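Local coordinates for probable adhesion protein (Pseudomonas aeruginosa PAO1, PDB 6R3Z), which probably serves as the periplasmic solute-binding component of a metal-ion transport system, holding ferrous iron and related divalent metals for uptake, at residues L245-S249 against T271-A275; V31-P35 against D49-I53. All coordinates share one frame; numbering follows the deposited sequence.

Contact 1 of 2, residues L245-S249 against T271-A275; sequences LYSLS and TVVRA
The ring of Tyr-246 lies against Ala-275 where the edge strand of the second parallel four-stranded sheet, 244-248, packs against the last helix, 260-277, in this cluster 9 (ZnuA-like) solute-binding protein. Strand and helix run nearly antiparallel. Tyr-246 points toward the helix with CG beside its own backbone N (chi1 -59°), which turns one ring face to the methyl of Ala-275. That CB sits 3.8 Å from the centroid of the Tyr-246 ring, 12° off the normal, a CH-pi contact over the middle of the face.

Arg-274 reaches the same ring differently. Its chain leaves with CG anti to the backbone N and bends at chi3, bringing the guanidinium to the ring edge: CZ lies in the ring plane, while CE2 of Tyr-246 stands over the rim of one guanidinium face. The planes are 60° apart, no parallel stack but an example of one ring serving a methyl at its face and a guanidinium at its edge. Glu-278, just past the helix end, is salt-bridged to Arg-274 NH2 and hydrogen-bonded to Tyr-246 OH, and a water donates to both Tyr-246 OH and Ala-275 O.

Toward the strand's end, Thr-271 and Leu-248 run alongside each other with opposite headings, CG2 of Thr-271 3.8 Å from CD2 of Leu-248. Thr-271 OG1, also bonded to Arg-267 O, meets another water 2.7 Å away that donates to Ser-247 O.

Contact 2 of 2, residues V31-P35 against D49-I53; sequences VPLIP and DIKRI
Leu-33 and Ile-53 form the apolar part of a contact between the end of strand 29-32, with the loop that follows it, and helix 47-53, beside the first parallel sheet, whose outermost strand is 29-32. The two side chains lie roughly perpendicular, CD2 of Leu-33 4.0 Å from CD1 of Ile-53. Ala-70 and Met-73 of helix 68-76 add to this core, touching Leu-33 and Ile-53 respectively.

The side chains of Asp-49 and Arg-52 touch the loop by van der Waals contact. The CB carbon of Asp-49 rests 3.3 Å from Leu-33 O, and CD of Pro-35 comes 3.7 Å from Asp-49 OD2. In Arg-52 the bend at chi3 turns the guanidinium so that Pro-35 CD lies at its edge, 4.2 Å from NH2.

The salt bridge between these residues lies inside 49-53: Arg-52 NH2 to Asp-49 OD1, 2.8 Å. Asp-49 OD2 is held by Tyr-43 OH and Arg-46 NE, so the carboxylate is fixed in rotation and probably kept ionised by two arginines. With neither hydrogen bond nor salt bridge between the segments, packing joins loop to helix, at the polar cost of a buried, unpartnered Leu-33 O, from which Arg-52 NH2 stays 3.8 Å away.

How the contacts relate
From the N terminus, contact 2 comes first: its two segments, 31-35 and 49-53, close a short connection of 13 residues that includes His-41, one of the six metal-binding histidines. Contact 1 opens much later and closes 21 residues between 245-249 and 271-275, a span that contains His-250. The two loops are in series, neither nested nor crossed. Each joins an outermost strand of a different parallel sheet to the helix that follows it in the chain, 47-53 or 260-277. Their centres are 33 Å apart on opposite sides of the chain's centre, and their nearest atoms remain about 15 Å apart. The nickel ion lies about 12 Å from the side chain of Ile-34 and about 11 Å from that of Leu-248.

Contact 1 of 2, residues L245-S249 against T271-A275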
ATOM      1  N   LEU A 245     -13.244 -12.825  11.433  1.00 27.76           N
ATOM      2  CA  LEU A 245     -12.917 -11.523  10.882  1.00 28.01           C
ATOM      3  C   LEU A 245     -11.744 -10.821  11.588  1.00 29.07           C
ATOM      4  O   LEU A 245     -11.707 -10.726  12.818  1.00 27.72           O
ATOM      5  CB  LEU A 245     -14.179 -10.629  10.918  1.00 29.70           C
ATOM      6  CG  LEU A 245     -14.017  -9.162  10.498  1.00 35.77           C
ATOM      7  CD1 LEU A 245     -13.852  -9.043   9.011  1.00 35.76           C
ATOM      8  CD2 LEU A 245     -15.198  -8.324  10.989  1.00 41.67           C
ATOM      9  N   TYR A 246     -10.811 -10.307  10.776  1.00 25.03           N
ATOM     10  CA  TYR A 246      -9.676  -9.487  11.186  1.00 23.87           C
ATOM     11  C   TYR A 246      -9.679  -8.279  10.239  1.00 27.38           C
ATOM     12  O   TYR A 246     -10.326  -8.335   9.187  1.00 27.48           O
ATOM     13  CB  TYR A 246      -8.349 -10.262  11.098  1.00 24.02           C
ATOM     14  CG  TYR A 246      -8.322 -11.508  11.957  1.00 24.74           C
ATOM     15  CD1 TYR A 246      -8.781 -12.725  11.464  1.00 26.65           C
ATOM     16  CD2 TYR A 246      -7.813 -11.478  13.256  1.00 25.11           C
ATOM     17  CE1 TYR A 246      -8.757 -13.879  12.242  1.00 27.21           C
ATOM     18  CE2 TYR A 246      -7.786 -12.634  14.048  1.00 25.32           C
ATOM     19  CZ  TYR A 246      -8.277 -13.828  13.537  1.00 29.56           C
ATOM     20  OH  TYR A 246      -8.270 -15.001  14.251  1.00 31.33           O
ATOM     21  N   SER A 247      -9.036  -7.184  10.633  1.00 22.71           N
ATOM     22  CA  SER A 247      -9.002  -5.993   9.806  1.00 22.92           C
ATOM     23  C   SER A 247      -7.567  -5.507   9.624  1.00 24.92           C
ATOM     24  O   SER A 247      -6.730  -5.624  10.539  1.00 23.10           O
ATOM     25  CB  SER A 247      -9.890  -4.902  10.394  1.00 28.01           C
ATOM     26  OG  SER A 247     -11.245  -5.320  10.444  1.00 37.24           O
ATOM     27  N   LEU A 248      -7.297  -5.004   8.417  1.00 22.45           N
ATOM     28  CA  LEU A 248      -6.001  -4.503   7.986  1.00 21.77           C
ATOM     29  C   LEU A 248      -6.090  -3.083   7.458  1.00 23.84           C
ATOM     30  O   LEU A 248      -7.166  -2.624   7.043  1.00 20.79           O
ATOM     31  CB  LEU A 248      -5.392  -5.433   6.918  1.00 21.69           C
ATOM     32  CG  LEU A 248      -5.142  -6.907   7.297  1.00 25.02           C
ATOM     33  CD1 LEU A 248      -4.675  -7.686   6.085  1.00 25.06           C
ATOM     34  CD2 LEU A 248      -4.106  -7.048   8.455  1.00 25.54           C
ATOM     35  N   SER A 249      -4.941  -2.406   7.452  1.00 20.24           N
ATOM     36  CA  SER A 249      -4.815  -1.051   6.971  1.00 21.08           C
ATOM     37  C   SER A 249      -4.211  -1.010   5.566  1.00 23.25           C
ATOM     38  O   SER A 249      -3.146  -1.577   5.326  1.00 22.60           O
ATOM     39  CB  SER A 249      -3.966  -0.214   7.925  1.00 24.58           C
ATOM     40  OG  SER A 249      -3.814   1.100   7.412  1.00 24.05           O
ATOM     41  N   THR A 271      -1.425  -8.482  13.004  1.00 22.17           N
ATOM     42  CA  THR A 271      -2.782  -9.003  12.811  1.00 21.37           C
ATOM     43  C   THR A 271      -2.738 -10.314  12.007  1.00 22.65           C
ATOM     44  O   THR A 271      -3.403 -11.277  12.391  1.00 21.52           O
ATOM     45  CB  THR A 271      -3.683  -7.917  12.198  1.00 23.68           C
ATOM     46  OG1 THR A 271      -3.801  -6.837  13.151  1.00 23.25           O
ATOM     47  CG2 THR A 271      -5.076  -8.451  11.825  1.00 25.05           C
ATOM     48  N   VAL A 272      -1.905 -10.371  10.944  1.00 19.56           N
ATOM     49  CA  VAL A 272      -1.754 -11.604  10.159  1.00 19.66           C
ATOM     50  C   VAL A 272      -1.197 -12.713  11.071  1.00 22.48           C
ATOM     51  O   VAL A 272      -1.722 -13.829  11.050  1.00 20.90           O
ATOM     52  CB  VAL A 272      -0.903 -11.405   8.879  1.00 23.22           C
ATOM     53  CG1 VAL A 272      -0.709 -12.733   8.138  1.00 23.82           C
ATOM     54  CG2 VAL A 272      -1.560 -10.368   7.955  1.00 22.55           C
ATOM     55  N   VAL A 273      -0.148 -12.392  11.872  1.00 19.70           N
ATOM     56  CA  VAL A 273       0.428 -13.359  12.808  1.00 19.11           C
ATOM     57  C   VAL A 273      -0.640 -13.842  13.800  1.00 22.98           C
ATOM     58  O   VAL A 273      -0.762 -15.040  14.024  1.00 23.19           O
ATOM     59  CB  VAL A 273       1.693 -12.808  13.510  1.00 22.21           C
ATOM     60  CG1 VAL A 273       2.084 -13.662  14.724  1.00 22.27           C
ATOM     61  CG2 VAL A 273       2.857 -12.710  12.525  1.00 21.53           C
ATOM     62  N   ARG A 274      -1.418 -12.914  14.374  1.00 22.53           N
ATOM     63  CA  ARG A 274      -2.496 -13.274  15.328  1.00 22.99           C
ATOM     64  C   ARG A 274      -3.516 -14.239  14.689  1.00 24.60           C
ATOM     65  O   ARG A 274      -3.874 -15.241  15.317  1.00 24.39           O
ATOM     66  CB  ARG A 274      -3.213 -12.031  15.866  1.00 22.73           C
ATOM     67  CG  ARG A 274      -4.166 -12.380  17.010  1.00 28.55           C
ATOM     68  CD  ARG A 274      -4.635 -11.164  17.786  1.00 31.91           C
ATOM     69  NE  ARG A 274      -5.404 -10.241  16.953  1.00 31.09           N
ATOM     70  CZ  ARG A 274      -6.725 -10.286  16.796  1.00 45.53           C
ATOM     71  NH1 ARG A 274      -7.340  -9.389  16.034  1.00 32.98           N
ATOM     72  NH2 ARG A 274      -7.447 -11.222  17.414  1.00 34.73           N
ATOM     73  N   ALA A 275      -3.947 -13.958  13.439  1.00 21.17           N
ATOM     74  CA  ALA A 275      -4.890 -14.815  12.692  1.00 21.84           C
ATOM     75  C   ALA A 275      -4.316 -16.242  12.564  1.00 26.15           C
ATOM     76  O   ALA A 275      -5.025 -17.227  12.818  1.00 26.80           O
ATOM     77  CB  ALA A 275      -5.148 -14.221  11.315  1.00 22.37           C
TER
HETATM   78  O   HOH W   1      -7.748 -17.417  13.007  1.00 30.03           O
HETATM   79  O   HOH W   2      -4.534  -4.651  11.745  1.00 28.57           O

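Contact 2 of 2, residues V31-P35 against D49-I53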
ATOM      1  N   VAL A  31       5.807  16.924  -0.834  1.00 23.25           N
ATOM      2  CA  VAL A  31       4.525  17.586  -1.063  1.00 23.53           C
ATOM      3  C   VAL A  31       3.447  16.606  -1.519  1.00 25.96           C
ATOM      4  O   VAL A  31       3.506  16.155  -2.658  1.00 26.05           O
ATOM      5  CB  VAL A  31       4.661  18.793  -2.055  1.00 28.10           C
ATOM      6  CG1 VAL A  31       3.354  19.585  -2.154  1.00 28.21           C
ATOM      7  CG2 VAL A  31       5.831  19.715  -1.698  1.00 28.59           C
ATOM      8  N   PRO A  32       2.409  16.315  -0.699  1.00 25.20           N
ATOM      9  CA  PRO A  32       1.329  15.430  -1.171  1.00 24.42           C
ATOM     10  C   PRO A  32       0.537  16.112  -2.283  1.00 28.47           C
ATOM     11  O   PRO A  32       0.272  17.323  -2.209  1.00 27.86           O
ATOM     12  CB  PRO A  32       0.454  15.232   0.073  1.00 26.40           C
ATOM     13  CG  PRO A  32       1.334  15.640   1.228  1.00 31.01           C
ATOM     14  CD  PRO A  32       2.153  16.760   0.680  1.00 27.13           C
ATOM     15  N   LEU A  33       0.214  15.343  -3.332  1.00 24.55           N
ATOM     16  CA  LEU A  33      -0.541  15.862  -4.470  1.00 25.76           C
ATOM     17  C   LEU A  33      -1.996  16.058  -4.118  1.00 29.49           C
ATOM     18  O   LEU A  33      -2.671  16.905  -4.722  1.00 29.31           O
ATOM     19  CB  LEU A  33      -0.411  14.940  -5.676  1.00 26.07           C
ATOM     20  CG  LEU A  33       0.522  15.432  -6.792  1.00 31.50           C
ATOM     21  CD1 LEU A  33       1.984  15.505  -6.311  1.00 31.86           C
ATOM     22  CD2 LEU A  33       0.447  14.497  -8.002  1.00 32.21           C
ATOM     23  N   ILE A  34      -2.500  15.237  -3.193  1.00 26.48           N
ATOM     24  CA  ILE A  34      -3.910  15.316  -2.779  1.00 28.13           C
ATOM     25  C   ILE A  34      -4.003  15.469  -1.248  1.00 32.43           C
ATOM     26  O   ILE A  34      -3.130  14.952  -0.539  1.00 29.26           O
ATOM     27  CB  ILE A  34      -4.786  14.160  -3.363  1.00 31.74           C
ATOM     28  CG1 ILE A  34      -4.584  12.808  -2.640  1.00 32.10           C
ATOM     29  CG2 ILE A  34      -4.571  14.017  -4.878  1.00 32.77           C
ATOM     30  CD1 ILE A  34      -5.530  11.627  -3.139  1.00 29.48           C
ATOM     31  N   PRO A  35      -5.026  16.174  -0.717  1.00 31.72           N
ATOM     32  CA  PRO A  35      -5.099  16.366   0.746  1.00 31.27           C
ATOM     33  C   PRO A  35      -5.316  15.070   1.527  1.00 34.11           C
ATOM     34  O   PRO A  35      -5.793  14.065   0.988  1.00 31.79           O
ATOM     35  CB  PRO A  35      -6.295  17.313   0.929  1.00 33.95           C
ATOM     36  CG  PRO A  35      -6.502  17.946  -0.399  1.00 38.94           C
ATOM     37  CD  PRO A  35      -6.112  16.907  -1.405  1.00 34.81           C
ATOM     38  N   ASP A  49      -5.410  21.301  -6.581  1.00 28.32           N
ATOM     39  CA  ASP A  49      -4.343  20.297  -6.497  1.00 26.93           C
ATOM     40  C   ASP A  49      -3.473  20.258  -7.740  1.00 30.55           C
ATOM     41  O   ASP A  49      -2.255  20.113  -7.625  1.00 29.24           O
ATOM     42  CB  ASP A  49      -4.919  18.921  -6.148  1.00 28.31           C
ATOM     43  CG  ASP A  49      -5.759  18.899  -4.875  1.00 34.51           C
ATOM     44  OD1 ASP A  49      -5.472  19.699  -3.957  1.00 34.14           O
ATOM     45  OD2 ASP A  49      -6.725  18.118  -4.817  1.00 36.11           O
ATOM     46  N   ILE A  50      -4.081  20.443  -8.925  1.00 28.63           N
ATOM     47  CA  ILE A  50      -3.351  20.511 -10.194  1.00 28.34           C
ATOM     48  C   ILE A  50      -2.403  21.721 -10.177  1.00 32.30           C
ATOM     49  O   ILE A  50      -1.255  21.602 -10.620  1.00 31.01           O
ATOM     50  CB  ILE A  50      -4.335  20.522 -11.396  1.00 30.98           C
ATOM     51  CG1 ILE A  50      -5.072  19.167 -11.496  1.00 30.07           C
ATOM     52  CG2 ILE A  50      -3.619  20.871 -12.717  1.00 32.24           C
ATOM     53  CD1 ILE A  50      -6.354  19.181 -12.365  1.00 32.30           C
ATOM     54  N   LYS A  51      -2.870  22.864  -9.607  1.00 30.71           N
ATOM     55  CA  LYS A  51      -2.079  24.101  -9.498  1.00 31.34           C
ATOM     56  C   LYS A  51      -0.757  23.845  -8.767  1.00 33.75           C
ATOM     57  O   LYS A  51       0.272  24.362  -9.194  1.00 33.65           O
ATOM     58  CB  LYS A  51      -2.887  25.214  -8.789  1.00 34.90           C
ATOM     59  CG  LYS A  51      -2.196  26.579  -8.744  1.00 47.59           C
ATOM     60  CD  LYS A  51      -2.037  27.239 -10.121  1.00 58.03           C
ATOM     61  CE  LYS A  51      -1.284  28.547 -10.054  1.00 68.09           C
ATOM     62  NZ  LYS A  51      -2.042  29.597  -9.318  1.00 78.82           N
ATOM     63  N   ARG A  52      -0.797  23.026  -7.696  1.00 30.80           N
ATOM     64  CA  ARG A  52       0.355  22.687  -6.837  1.00 30.78           C
ATOM     65  C   ARG A  52       1.530  22.045  -7.569  1.00 33.14           C
ATOM     66  O   ARG A  52       2.686  22.262  -7.185  1.00 33.02           O
ATOM     67  CB  ARG A  52      -0.092  21.781  -5.691  1.00 34.26           C
ATOM     68  CG  ARG A  52      -0.561  22.562  -4.484  1.00 50.37           C
ATOM     69  CD  ARG A  52      -0.306  21.799  -3.196  1.00 61.28           C
ATOM     70  NE  ARG A  52      -1.268  20.713  -3.001  1.00 68.67           N
ATOM     71  CZ  ARG A  52      -2.468  20.860  -2.444  1.00 74.73           C
ATOM     72  NH1 ARG A  52      -2.875  22.054  -2.028  1.00 58.17           N
ATOM     73  NH2 ARG A  52      -3.267  19.814  -2.296  1.00 58.45           N
ATOM     74  N   ILE A  53       1.237  21.265  -8.623  1.00 29.37           N
ATOM     75  CA  ILE A  53       2.249  20.571  -9.432  1.00 28.33           C
ATOM     76  C   ILE A  53       3.244  21.574 -10.059  1.00 32.99           C
ATOM     77  O   ILE A  53       4.439  21.286 -10.114  1.00 33.20           O
ATOM     78  CB  ILE A  53       1.587  19.598 -10.449  1.00 30.30           C
ATOM     79  CG1 ILE A  53       0.904  18.442  -9.682  1.00 30.72           C
ATOM     80  CG2 ILE A  53       2.601  19.051 -11.476  1.00 29.11           C
ATOM     81  CD1 ILE A  53      -0.059  17.592 -10.465  1.00 33.93           C
TER